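Local atomic coordinates of luciferase-like monooxygenase (Streptomyces bottropensis, PDB entry 7BIP), a protein that probably acts as a monooxygenase of the bacterial luciferase-like family in the biosynthesis of the aromatic polyketide rishirilide. Residues Ala77-Phe82 with Gly108-Pro113; Val174-Thr179 with His191-Val196; Tyr235-Gly240 with Ser335-Arg340. All blocks are in the same frame, centred on the assembly; numbering follows the deposited sequence.

In the fold
The three contacts sample one curled parallel sheet, the TIM barrel of the luciferase-like family, at different points of its circuit. Contacts 1 and 2 are close neighbours, their centres about 13 Å apart: Gly108 CA of contact 1 lies 3.9 Å from Ala175 CB of contact 2, where strand 103-107 pairs with strand 171-175. Lys41, seen at a calcium site in a structure of this protein though no calcium is bound to this chain, has its side chain about 7 Å from that of Ala77 and about 4 Å from that of Met194. Contact 3 lies on the other side of the chain's centre, about 31 Å and 28 Å from contacts 1 and 2 between centres, away from the annotated calcium sites.

Contact 1: Ala77-Phe82 with Gly108-Pro113; sequences AVLPVF and GRAFLP
Gly108 N donates a hydrogen bond to Val78 O at 2.8 Å (N-H...O 163°), carrying the parallel pairing of strands 72-78 and 103-107 just past the end of the second strand. Ala77, which follows a cis peptide bond, sets its CB 3.4 Å from Gly108 N, and a CB on Gly108 would fall tightly against it. A non-prolyl cis peptide in this strand is a known feature of the TIM-barrel luciferase family. Gly108 O is then enclosed by Leu79 CD2 at 3.5 Å and Pro80 CD, while a water donates to it at 2.7 Å and accepts from Val81 N. Arg109 sends its side chain elsewhere, to Ser126 OG, and offers only its backbone to Leu79. Ala110 turns back in: its CB approaches Phe82 CE2 obliquely at 3.6 Å, with Val81 CG1 4.0 Å and Leu79 CD1 4.2 Å away. Val81 holds CG1 between its backbone N and carbonyl carbon (chi1 68°), which places that methyl both beside Ala110 and over the centre of the Phe82 ring. Gly108 N and O are thus each given a partner, one direct and one a water, whereas the alanine end coheres by apolar packing.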
loop_
_atom_site.group_PDB
_atom_site.type_symbol
_atom_site.label_atom_id
_atom_site.label_comp_id
_atom_site.label_asym_id
_atom_site.label_seq_id
_atom_site.Cartn_x
_atom_site.Cartn_y
_atom_site.Cartn_z
ATOM N N ALA A 77 -4.955 12.851 -4.478
ATOM C CA ALA A 77 -3.834 12.576 -5.380
ATOM C C ALA A 77 -2.617 12.178 -4.553
ATOM O O ALA A 77 -2.523 12.576 -3.386
ATOM C CB ALA A 77 -3.520 13.805 -6.222
ATOM N N VAL A 78 -1.695 11.386 -5.120
ATOM C CA VAL A 78 -0.451 11.135 -4.403
ATOM C C VAL A 78 0.343 12.435 -4.324
ATOM O O VAL A 78 0.229 13.323 -5.186
ATOM C CB VAL A 78 0.387 10.013 -5.049
ATOM C CG1 VAL A 78 -0.358 8.677 -4.980
ATOM C CG2 VAL A 78 0.755 10.375 -6.480
ATOM N N LEU A 79 1.136 12.570 -3.260
ATOM C CA LEU A 79 1.909 13.789 -3.025
ATOM C C LEU A 79 3.394 13.505 -3.219
ATOM O O LEU A 79 4.089 13.110 -2.272
ATOM C CB LEU A 79 1.637 14.346 -1.623
ATOM C CG LEU A 79 0.166 14.639 -1.287
ATOM C CD1 LEU A 79 0.048 15.125 0.161
ATOM C CD2 LEU A 79 -0.419 15.677 -2.244
ATOM N N PRO A 80 3.939 13.703 -4.421
ATOM C CA PRO A 80 5.351 13.356 -4.641
ATOM C C PRO A 80 6.310 14.077 -3.709
ATOM O O PRO A 80 7.395 13.540 -3.438
ATOM C CB PRO A 80 5.591 13.737 -6.112
ATOM C CG PRO A 80 4.401 14.522 -6.538
ATOM C CD PRO A 80 3.268 14.129 -5.661
ATOM N N VAL A 81 5.929 15.245 -3.173
ATOM C CA VAL A 81 6.828 16.000 -2.301
ATOM C C VAL A 81 7.204 15.210 -1.051
ATOM O O VAL A 81 8.274 15.438 -0.468
ATOM C CB VAL A 81 6.199 17.371 -1.953
ATOM C CG1 VAL A 81 4.957 17.225 -1.070
ATOM C CG2 VAL A 81 7.218 18.293 -1.299
ATOM N N PHE A 82 6.367 14.259 -0.627
ATOM C CA PHE A 82 6.577 13.598 0.655
ATOM C C PHE A 82 7.046 12.164 0.509
ATOM O O PHE A 82 7.033 11.411 1.487
ATOM C CB PHE A 82 5.301 13.627 1.499
ATOM C CG PHE A 82 4.907 15.000 1.923
ATOM C CD1 PHE A 82 5.872 15.928 2.274
ATOM C CD2 PHE A 82 3.574 15.373 1.947
ATOM C CE1 PHE A 82 5.508 17.211 2.652
ATOM C CE2 PHE A 82 3.206 16.649 2.332
ATOM C CZ PHE A 82 4.177 17.569 2.672
ATOM N N GLY A 108 -0.596 15.420 -6.926
ATOM C CA GLY A 108 -1.043 16.715 -6.455
ATOM C C GLY A 108 0.010 17.438 -5.633
ATOM O O GLY A 108 1.008 16.860 -5.206
ATOM N N ARG A 109 -0.238 18.730 -5.425
ATOM C CA ARG A 109 0.597 19.555 -4.565
ATOM C C ARG A 109 0.072 19.506 -3.138
ATOM O O ARG A 109 -1.139 19.442 -2.903
ATOM C CB ARG A 109 0.626 21.008 -5.049
ATOM C CG ARG A 109 1.005 21.190 -6.505
ATOM C CD ARG A 109 2.509 21.241 -6.701
ATOM N NE ARG A 109 3.195 22.111 -5.748
ATOM C CZ ARG A 109 3.382 23.416 -5.918
ATOM N NH1 ARG A 109 4.020 24.121 -4.992
ATOM N NH2 ARG A 109 2.928 24.021 -7.009
ATOM N N ALA A 110 0.989 19.531 -2.182
ATOM C CA ALA A 110 0.557 19.614 -0.800
ATOM C C ALA A 110 0.275 21.069 -0.435
ATOM O O ALA A 110 0.801 22.005 -1.042
ATOM C CB ALA A 110 1.617 19.028 0.130
ATOM N N PHE A 111 -0.561 21.251 0.584
ATOM C CA PHE A 111 -0.815 22.603 1.063
ATOM C C PHE A 111 -1.021 22.722 2.567
ATOM O O PHE A 111 -1.029 23.851 3.066
ATOM C CB PHE A 111 -2.033 23.204 0.345
ATOM C CG PHE A 111 -3.337 22.545 0.697
ATOM C CD1 PHE A 111 -4.206 23.142 1.602
ATOM C CD2 PHE A 111 -3.698 21.340 0.117
ATOM C CE1 PHE A 111 -5.409 22.539 1.926
ATOM C CE2 PHE A 111 -4.905 20.729 0.438
ATOM C CZ PHE A 111 -5.758 21.330 1.344
ATOM N N LEU A 112 -1.182 21.629 3.305
ATOM C CA LEU A 112 -1.367 21.730 4.748
ATOM C C LEU A 112 -0.030 22.048 5.401
ATOM O O LEU A 112 0.929 21.292 5.217
ATOM C CB LEU A 112 -1.942 20.440 5.313
ATOM C CG LEU A 112 -3.351 20.055 4.847
ATOM C CD1 LEU A 112 -3.808 18.755 5.506
ATOM C CD2 LEU A 112 -4.327 21.180 5.130
ATOM N N PRO A 113 0.083 23.139 6.159
ATOM C CA PRO A 113 1.399 23.502 6.713
ATOM C C PRO A 113 1.985 22.450 7.640
ATOM O O PRO A 113 3.200 22.221 7.611
ATOM C CB PRO A 113 1.115 24.823 7.441
ATOM C CG PRO A 113 -0.085 25.384 6.727
ATOM C CD PRO A 113 -0.927 24.187 6.390
HETATM O O HOH W 1 3.402 17.053 -3.950
#

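Contact 2: Val174-Thr179 with His191-Val196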
loop_
_atom_site.group_PDB
_atom_site.type_symbol
_atom_site.label_atom_id
_atom_site.label_comp_id
_atom_site.label_asym_id
_atom_site.label_seq_id
_atom_site.Cartn_x
_atom_site.Cartn_y
_atom_site.Cartn_z
ATOM N N VAL A 174 -2.329 15.632 -13.393
ATOM C CA VAL A 174 -1.699 16.606 -12.508
ATOM C C VAL A 174 -2.794 17.482 -11.921
ATOM O O VAL A 174 -3.569 18.101 -12.660
ATOM C CB VAL A 174 -0.647 17.444 -13.248
ATOM C CG1 VAL A 174 -0.187 18.598 -12.378
ATOM C CG2 VAL A 174 0.528 16.551 -13.632
ATOM N N ALA A 175 -2.863 17.527 -10.596
ATOM C CA ALA A 175 -3.902 18.298 -9.931
ATOM C C ALA A 175 -3.507 19.763 -9.904
ATOM O O ALA A 175 -2.376 20.105 -9.550
ATOM C CB ALA A 175 -4.137 17.789 -8.511
ATOM N N THR A 176 -4.431 20.633 -10.299
ATOM C CA THR A 176 -4.200 22.061 -10.146
ATOM C C THR A 176 -5.471 22.716 -9.624
ATOM O O THR A 176 -6.536 22.624 -10.246
ATOM C CB THR A 176 -3.708 22.705 -11.454
ATOM O OG1 THR A 176 -3.409 24.089 -11.224
ATOM C CG2 THR A 176 -4.708 22.560 -12.599
ATOM N N ALA A 177 -5.359 23.286 -8.424
ATOM C CA ALA A 177 -6.277 24.291 -7.913
ATOM C C ALA A 177 -5.667 25.677 -7.948
ATOM O O ALA A 177 -6.343 26.651 -7.605
ATOM C CB ALA A 177 -6.674 23.969 -6.469
ATOM N N LYS A 178 -4.412 25.774 -8.376
ATOM C CA LYS A 178 -3.510 26.857 -8.008
ATOM C C LYS A 178 -3.463 27.943 -9.068
ATOM O O LYS A 178 -3.833 29.095 -8.828
ATOM C CB LYS A 178 -2.076 26.297 -7.841
ATOM C CG LYS A 178 -1.926 25.039 -7.002
ATOM C CD LYS A 178 -1.693 23.809 -7.869
ATOM C CE LYS A 178 -1.788 22.584 -6.996
ATOM N NZ LYS A 178 -2.786 22.892 -5.948
ATOM N N THR A 179 -2.944 27.569 -10.232
ATOM C CA THR A 179 -2.422 28.386 -11.306
ATOM C C THR A 179 -2.818 27.753 -12.632
ATOM O O THR A 179 -2.534 26.567 -12.848
ATOM C CB THR A 179 -0.892 28.468 -11.223
ATOM O OG1 THR A 179 -0.347 27.216 -11.690
ATOM C CG2 THR A 179 -0.417 28.718 -9.794
ATOM N N HIS A 191 0.014 15.201 -20.030
ATOM C CA HIS A 191 -0.665 14.708 -18.839
ATOM C C HIS A 191 -2.128 15.134 -18.829
ATOM O O HIS A 191 -2.532 16.104 -19.476
ATOM C CB HIS A 191 0.016 15.220 -17.566
ATOM C CG HIS A 191 1.440 14.785 -17.421
ATOM N ND1 HIS A 191 1.920 13.612 -17.962
ATOM C CD2 HIS A 191 2.484 15.362 -16.779
ATOM C CE1 HIS A 191 3.201 13.484 -17.661
ATOM N NE2 HIS A 191 3.565 14.530 -16.938
ATOM N N GLY A 192 -2.923 14.396 -18.064
ATOM C CA GLY A 192 -4.255 14.840 -17.721
ATOM C C GLY A 192 -4.209 15.901 -16.641
ATOM O O GLY A 192 -3.154 16.287 -16.145
ATOM N N VAL A 193 -5.386 16.383 -16.260
ATOM C CA VAL A 193 -5.474 17.467 -15.291
ATOM C C VAL A 193 -6.630 17.204 -14.327
ATOM O O VAL A 193 -7.641 16.590 -14.684
ATOM C CB VAL A 193 -5.595 18.836 -16.021
ATOM C CG1 VAL A 193 -6.984 19.043 -16.631
ATOM C CG2 VAL A 193 -5.209 19.975 -15.111
ATOM N N MET A 194 -6.452 17.628 -13.076
ATOM C CA MET A 194 -7.506 17.564 -12.069
ATOM C C MET A 194 -7.774 18.981 -11.584
ATOM O O MET A 194 -6.863 19.650 -11.093
ATOM C CB MET A 194 -7.116 16.636 -10.911
ATOM C CG MET A 194 -6.379 15.374 -11.371
ATOM S SD MET A 194 -5.921 14.288 -10.003
ATOM C CE MET A 194 -7.340 13.205 -10.017
ATOM N N LEU A 195 -9.011 19.445 -11.749
ATOM C CA LEU A 195 -9.395 20.803 -11.401
ATOM C C LEU A 195 -10.308 20.792 -10.180
ATOM O O LEU A 195 -10.839 19.752 -9.780
ATOM C CB LEU A 195 -10.089 21.495 -12.585
ATOM C CG LEU A 195 -9.345 21.488 -13.925
ATOM C CD1 LEU A 195 -10.044 22.403 -14.930
ATOM C CD2 LEU A 195 -7.906 21.918 -13.742
ATOM N N VAL A 196 -10.499 21.976 -9.599
ATOM C CA VAL A 196 -11.222 22.098 -8.331
ATOM C C VAL A 196 -12.356 23.105 -8.481
ATOM O O VAL A 196 -12.225 24.273 -8.076
ATOM C CB VAL A 196 -10.269 22.480 -7.188
ATOM C CG1 VAL A 196 -10.996 22.440 -5.844
ATOM C CG2 VAL A 196 -9.079 21.520 -7.174
HETATM O O HOH W 2 -8.896 24.186 -10.576
#
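The imidazole of His191 meets Val174 obliquely, its CD2 3.9 Å from Val174 CG2, and beyond this pair both side chains reach helix 126-142, at Val134 and Phe130 respectively. The peptide planes are the other flat groups, and donors approach two of them from above: Val174 N bonds to Gly192 O at 2.9 Å, 52° out of the carbonyl plane, and Met194 N bonds to Val174 O at 3.0 Å, 47° out. This is the parallel pairing of a beta-alpha-beta unit of the TIM barrel, in which helix 180-188 links strand 171-175 to strand 192-195. Val174 and Val193 share one face of the sheet; Ala175 and Met194 share the other, where their CB atoms pack together and the end of Met194 leads away from Ala175. The third rung is the shortest, Thr176 N to Met194 O at 2.7 Å, and here the donor lies nearly along the C=O axis.

Thr176 divides its two branches. OG1 stands opposite the backbone N (chi1 -176°) and is bonded to Ser182 OG, at the start of helix 180-188. Thr176 CG2 is thereby left facing the second strand, 3.6 Å from Val193 CG2 and 3.5 Å from Leu195 CD2, the latter closer than usual for two methyl groups. Leu195 lies alongside Thr176, pointing the same way, and continues into contact with Val205, Thr208 and Leu209 of helix 202-218. Past this point the strands part, and poorly ordered Ala177 sets its CB against Val196 CG2. The direct ladder gives way to a water there, which donates to Thr176 O at 2.8 Å and accepts from Val196 N at 2.9 Å.

Contact 3: Tyr235-Gly240 with Ser335-Arg340; sequences YLAEDG and SARTMR
Thr338 OG1 accepts a hydrogen bond from Leu236 N at 3.0 Å, almost straight (172°). The same oxygen is bonded to Glu334 O one turn back in its own helix, and the two bonds probably hold the hydroxyl in its rotamer. Thr338 OG1 also lies over one face of the Tyr235 ring, offset toward the rim. In this buried half the side chains of Leu236 and Thr338 cross at about a right angle, with Leu236 CD1 4.1 Å from Thr338 CG2. In the TIM barrel, the end of strand 228-236 here meets helix 332-345, which follows the neighbouring strand 320-324. Toward solvent the join is looser and rests on partly exposed Arg337. Its chain bends at chi3 (69°), and Arg337 NH2 donates to Tyr235 OH at 2.9 Å, the oxygen near the guanidinium plane but the bond bent (131°). Ala237 CB lies 3.8 Å above the centre of one face of the Arg337 guanidinium. Arg337 NH2 also forms a salt bridge with Glu242, and Tyr235 OH bonds the Glu334 carboxylate. With a leucine in place of Arg337, Tyr235 OH would probably lose this donor and Glu242 its salt-bridge mate. A water bridges the segments, accepting from Arg337 NE at 2.7 Å and donating to Leu236 O at 2.8 Å.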
loop_
_atom_site.group_PDB
_atom_site.type_symbol
_atom_site.label_atom_id
_atom_site.label_comp_id
_atom_site.label_asym_id
_atom_site.label_seq_id
_atom_site.Cartn_x
_atom_site.Cartn_y
_atom_site.Cartn_z
ATOM N N TYR A 235 -24.593 14.258 -2.442
ATOM C CA TYR A 235 -25.547 13.631 -1.533
ATOM C C TYR A 235 -26.908 13.660 -2.204
ATOM O O TYR A 235 -27.388 14.737 -2.574
ATOM C CB TYR A 235 -25.583 14.364 -0.176
ATOM C CG TYR A 235 -26.368 13.628 0.883
ATOM C CD1 TYR A 235 -25.717 12.932 1.887
ATOM C CD2 TYR A 235 -27.753 13.616 0.870
ATOM C CE1 TYR A 235 -26.434 12.247 2.859
ATOM C CE2 TYR A 235 -28.473 12.938 1.821
ATOM C CZ TYR A 235 -27.806 12.252 2.815
ATOM O OH TYR A 235 -28.511 11.568 3.778
ATOM N N LEU A 236 -27.535 12.489 -2.358
ATOM C CA LEU A 236 -28.842 12.388 -2.995
ATOM C C LEU A 236 -29.849 11.785 -2.031
ATOM O O LEU A 236 -29.523 10.865 -1.272
ATOM C CB LEU A 236 -28.774 11.525 -4.266
ATOM C CG LEU A 236 -28.374 12.186 -5.588
ATOM C CD1 LEU A 236 -26.983 12.769 -5.531
ATOM C CD2 LEU A 236 -28.469 11.188 -6.758
ATOM N N ALA A 237 -31.078 12.299 -2.073
ATOM C CA ALA A 237 -32.206 11.670 -1.401
ATOM C C ALA A 237 -33.455 11.971 -2.215
ATOM O O ALA A 237 -33.492 12.939 -2.977
ATOM C CB ALA A 237 -32.359 12.161 0.043
ATOM N N GLU A 238 -34.481 11.119 -2.065
ATOM C CA GLU A 238 -35.741 11.375 -2.765
ATOM C C GLU A 238 -36.367 12.687 -2.317
ATOM O O GLU A 238 -37.023 13.377 -3.117
ATOM C CB GLU A 238 -36.729 10.221 -2.534
ATOM C CG GLU A 238 -36.310 8.900 -3.187
ATOM C CD GLU A 238 -36.683 8.831 -4.668
ATOM O OE1 GLU A 238 -37.110 9.865 -5.231
ATOM O OE2 GLU A 238 -36.547 7.744 -5.273
ATOM N N ASP A 239 -36.198 13.027 -1.038
ATOM C CA ASP A 239 -36.623 14.304 -0.475
ATOM C C ASP A 239 -35.443 15.269 -0.579
ATOM O O ASP A 239 -34.452 15.129 0.145
ATOM C CB ASP A 239 -37.077 14.100 0.971
ATOM C CG ASP A 239 -37.404 15.401 1.692
ATOM O OD1 ASP A 239 -37.318 16.490 1.080
ATOM O OD2 ASP A 239 -37.763 15.333 2.891
ATOM N N GLY A 240 -35.549 16.241 -1.487
ATOM C CA GLY A 240 -34.458 17.172 -1.704
ATOM C C GLY A 240 -34.148 18.043 -0.511
ATOM O O GLY A 240 -33.015 18.511 -0.380
ATOM N N SER A 335 -24.538 7.119 2.443
ATOM C CA SER A 335 -23.626 7.087 1.303
ATOM C C SER A 335 -24.097 6.080 0.255
ATOM O O SER A 335 -24.067 6.347 -0.953
ATOM C CB SER A 335 -22.219 6.729 1.775
ATOM O OG SER A 335 -21.775 7.661 2.754
ATOM N N ALA A 336 -24.545 4.916 0.705
ATOM C CA ALA A 336 -24.998 3.888 -0.224
ATOM C C ALA A 336 -26.274 4.317 -0.944
ATOM O O ALA A 336 -26.436 4.052 -2.141
ATOM C CB ALA A 336 -25.215 2.578 0.535
ATOM N N ARG A 337 -27.180 4.995 -0.230
ATOM C CA ARG A 337 -28.395 5.514 -0.861
ATOM C C ARG A 337 -28.055 6.512 -1.958
ATOM O O ARG A 337 -28.636 6.467 -3.049
ATOM C CB ARG A 337 -29.309 6.163 0.184
ATOM C CG ARG A 337 -30.514 6.874 -0.440
ATOM C CD ARG A 337 -31.472 7.403 0.630
ATOM N NE ARG A 337 -30.885 8.495 1.383
ATOM C CZ ARG A 337 -31.527 9.169 2.330
ATOM N NH1 ARG A 337 -32.783 8.834 2.646
ATOM N NH2 ARG A 337 -30.914 10.153 2.965
ATOM N N THR A 338 -27.104 7.416 -1.685
ATOM C CA THR A 338 -26.661 8.365 -2.700
ATOM C C THR A 338 -26.194 7.633 -3.944
ATOM O O THR A 338 -26.573 7.984 -5.068
ATOM C CB THR A 338 -25.528 9.239 -2.150
ATOM O OG1 THR A 338 -26.040 10.132 -1.156
ATOM C CG2 THR A 338 -24.879 10.062 -3.270
ATOM N N MET A 339 -25.372 6.593 -3.760
ATOM C CA MET A 339 -24.851 5.878 -4.916
ATOM C C MET A 339 -25.958 5.132 -5.647
ATOM O O MET A 339 -25.993 5.130 -6.883
ATOM C CB MET A 339 -23.737 4.928 -4.484
ATOM C CG MET A 339 -22.481 5.663 -4.044
ATOM S SD MET A 339 -21.293 4.510 -3.351
ATOM C CE MET A 339 -20.906 3.508 -4.778
ATOM N N ARG A 340 -26.877 4.503 -4.904
ATOM C CA ARG A 340 -27.960 3.760 -5.545
ATOM C C ARG A 340 -28.890 4.686 -6.322
ATOM O O ARG A 340 -29.316 4.349 -7.434
ATOM C CB ARG A 340 -28.741 2.960 -4.502
ATOM C CG ARG A 340 -27.944 1.793 -3.940
ATOM C CD ARG A 340 -28.815 0.751 -3.253
ATOM N NE ARG A 340 -28.015 -0.406 -2.855
ATOM C CZ ARG A 340 -27.561 -0.612 -1.623
ATOM N NH1 ARG A 340 -27.841 0.258 -0.659
ATOM N NH2 ARG A 340 -26.834 -1.689 -1.353
HETATM O O HOH W 3 -28.459 9.583 0.974
#